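Local structure of major capsid protein P2 (Pseudoalteromonas phage pm2, 2VVF) at residues A[145-151]-A[255-261]. The protein forms the trimeric building blocks of the outer capsid shell of a lipid-containing marine bacteriophage, each subunit folding as a double jelly roll. Numbering follows the deposited sequence.
Sequences TMRRNFF and EIIVEYM
Met146, Arg148 and Phe150 pair with Tyr260, Val258 and Ile256 through backbone hydrogen bonds that join 145-151 to 255-261 as antiparallel neighbours. Met146 N to Tyr260 O is nearly straight (2.9 Å, 175°). At the Phe150 end of the ladder the Phe150 N to Ile256 O bond is weak.

On the face carrying these three pairs, Tyr260, paired with Met146, extends its ring past Arg148 to Phe150. The ring presents an edge to Met146 O and, at CE2, to Phe150 CE2 4.1 Å away, the two side chains crossing at about a right angle. Val258 CG2 packs obliquely on the Phe150 ring, 3.7 Å from CE2, while Val258 CG1 covers one face of the tyrosine near its rim. Arg148 lays CG against Tyr260 CD2 (3.9 Å), then bends at chi2 (-36°) and leads its guanidinium away to Leu56 O and the C-terminal carboxylate of Phe269. The hydroxyl of Tyr260 bonds to Pro165 O.

On the other face, Ile257 CG2 sits over the centre of the Arg147 guanidinium, 3.4 Å from CZ. The extended arginine chain, with CG anti to the backbone N (chi1 -169°), carries that flat group beneath the CG2 methyl, the two side chains crossing at a slant, and NH1 bonds to Thr58 O. Farther along, Glu255 CG makes a CH-pi contact over the Phe151 ring, 4.1 Å from its centroid. Glu259 OE2 hydrogen-bonds to His176 NE2 on strand 171-178.

Strand 252-263 lies between 143-154 and 171-178 in an antiparallel sheet of the C-terminal jelly roll, and the arginines of 143-154 reach strand 54-59 of the N-terminal one, tying together the two halves of a double jelly-roll capsid protein.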
# COMPACT_ATOMS: atom_id res chain seq x y z
N THR A 145 -0.01 13.08 -18.36
CA THR A 145 -1.20 13.62 -17.72
C THR A 145 -1.30 15.08 -18.14
O THR A 145 -0.33 15.83 -18.05
CB THR A 145 -1.12 13.51 -16.18
OG1 THR A 145 -1.14 12.14 -15.79
CG2 THR A 145 -2.30 14.23 -15.53
N MET A 146 -2.47 15.48 -18.64
CA MET A 146 -2.66 16.86 -19.09
C MET A 146 -3.75 17.57 -18.30
O MET A 146 -4.93 17.46 -18.61
CB MET A 146 -2.98 16.88 -20.59
CG MET A 146 -1.81 16.44 -21.46
SD MET A 146 -2.34 15.55 -22.93
CE MET A 146 -0.83 14.67 -23.36
N ARG A 147 -3.33 18.29 -17.26
CA ARG A 147 -4.25 19.02 -16.40
C ARG A 147 -4.74 20.29 -17.09
O ARG A 147 -3.95 21.17 -17.42
CB ARG A 147 -3.56 19.36 -15.08
CG ARG A 147 -4.48 19.88 -13.99
CD ARG A 147 -3.68 20.60 -12.92
NE ARG A 147 -4.43 20.74 -11.67
CZ ARG A 147 -5.10 21.83 -11.32
NH1 ARG A 147 -5.12 22.89 -12.13
NH2 ARG A 147 -5.75 21.87 -10.16
N ARG A 148 -6.05 20.37 -17.31
CA ARG A 148 -6.65 21.52 -17.98
C ARG A 148 -7.58 22.31 -17.07
O ARG A 148 -8.26 21.74 -16.22
CB ARG A 148 -7.37 21.10 -19.26
CG ARG A 148 -6.44 20.70 -20.39
CD ARG A 148 -5.18 21.56 -20.41
NE ARG A 148 -4.07 20.88 -21.08
CZ ARG A 148 -3.96 20.76 -22.40
NH1 ARG A 148 -4.89 21.27 -23.19
NH2 ARG A 148 -2.92 20.12 -22.92
N ASN A 149 -7.62 23.62 -17.28
CA ASN A 149 -8.43 24.52 -16.46
C ASN A 149 -9.65 25.04 -17.22
O ASN A 149 -9.55 25.42 -18.39
CB ASN A 149 -7.57 25.72 -16.02
CG ASN A 149 -7.84 26.12 -14.58
OD1 ASN A 149 -8.63 25.49 -13.88
ND2 ASN A 149 -7.17 27.18 -14.14
N PHE A 150 -10.79 25.06 -16.55
CA PHE A 150 -12.03 25.56 -17.14
C PHE A 150 -12.84 26.32 -16.09
O PHE A 150 -12.89 25.92 -14.92
CB PHE A 150 -12.87 24.42 -17.71
CG PHE A 150 -12.15 23.57 -18.71
CD1 PHE A 150 -12.03 23.98 -20.03
CD2 PHE A 150 -11.60 22.36 -18.34
CE1 PHE A 150 -11.36 23.20 -20.96
CE2 PHE A 150 -10.93 21.57 -19.26
CZ PHE A 150 -10.81 21.99 -20.57
N PHE A 151 -13.45 27.43 -16.49
CA PHE A 151 -14.25 28.23 -15.58
C PHE A 151 -15.69 28.30 -16.06
O PHE A 151 -15.96 28.67 -17.20
CB PHE A 151 -13.67 29.64 -15.44
CG PHE A 151 -12.37 29.68 -14.68
CD1 PHE A 151 -12.35 29.94 -13.32
CD2 PHE A 151 -11.17 29.44 -15.33
CE1 PHE A 151 -11.16 29.97 -12.62
CE2 PHE A 151 -9.97 29.47 -14.64
CZ PHE A 151 -9.97 29.74 -13.28
N GLU A 255 -14.36 26.54 -10.79
CA GLU A 255 -13.18 26.23 -11.58
C GLU A 255 -13.18 24.72 -11.77
O GLU A 255 -13.01 23.97 -10.81
CB GLU A 255 -11.89 26.67 -10.88
CG GLU A 255 -10.64 26.38 -11.70
CD GLU A 255 -9.35 26.64 -10.94
OE1 GLU A 255 -9.39 27.30 -9.88
OE2 GLU A 255 -8.29 26.19 -11.42
N ILE A 256 -13.43 24.28 -13.00
CA ILE A 256 -13.48 22.86 -13.31
C ILE A 256 -12.12 22.35 -13.77
O ILE A 256 -11.61 22.76 -14.81
CB ILE A 256 -14.58 22.54 -14.35
CG1 ILE A 256 -15.95 23.01 -13.86
CG2 ILE A 256 -14.61 21.04 -14.63
CD1 ILE A 256 -16.37 22.43 -12.53
N ILE A 257 -11.53 21.45 -12.98
CA ILE A 257 -10.24 20.86 -13.32
C ILE A 257 -10.46 19.51 -13.98
O ILE A 257 -11.10 18.63 -13.40
CB ILE A 257 -9.34 20.72 -12.08
CG1 ILE A 257 -9.27 22.05 -11.32
CG2 ILE A 257 -7.94 20.26 -12.48
CD1 ILE A 257 -8.79 23.20 -12.17
N VAL A 258 -9.93 19.34 -15.18
CA VAL A 258 -10.06 18.07 -15.90
C VAL A 258 -8.69 17.46 -16.15
O VAL A 258 -7.85 18.06 -16.83
CB VAL A 258 -10.85 18.24 -17.21
CG1 VAL A 258 -11.05 16.89 -17.89
CG2 VAL A 258 -12.18 18.92 -16.95
N GLU A 259 -8.46 16.28 -15.60
CA GLU A 259 -7.20 15.58 -15.78
C GLU A 259 -7.29 14.66 -16.99
O GLU A 259 -7.81 13.55 -16.90
CB GLU A 259 -6.85 14.77 -14.53
CG GLU A 259 -6.50 15.61 -13.32
CD GLU A 259 -6.06 14.77 -12.14
OE1 GLU A 259 -4.92 14.25 -12.17
OE2 GLU A 259 -6.85 14.62 -11.18
N TYR A 260 -6.80 15.14 -18.13
CA TYR A 260 -6.82 14.36 -19.35
C TYR A 260 -5.60 13.45 -19.41
O TYR A 260 -4.65 13.62 -18.64
CB TYR A 260 -6.83 15.28 -20.58
CG TYR A 260 -8.14 16.01 -20.79
CD1 TYR A 260 -9.20 15.41 -21.46
CD2 TYR A 260 -8.30 17.32 -20.35
CE1 TYR A 260 -10.38 16.08 -21.67
CE2 TYR A 260 -9.49 18.00 -20.56
CZ TYR A 260 -10.52 17.38 -21.21
OH TYR A 260 -11.70 18.05 -21.41
N MET A 261 -5.64 12.49 -20.32
CA MET A 261 -4.54 11.55 -20.50
C MET A 261 -4.48 11.11 -21.95
O MET A 261 -5.51 10.94 -22.60
CB MET A 261 -4.74 10.31 -19.61
CG MET A 261 -4.52 10.54 -18.13
SD MET A 261 -4.83 9.04 -17.18
CE MET A 261 -6.32 8.44 -17.96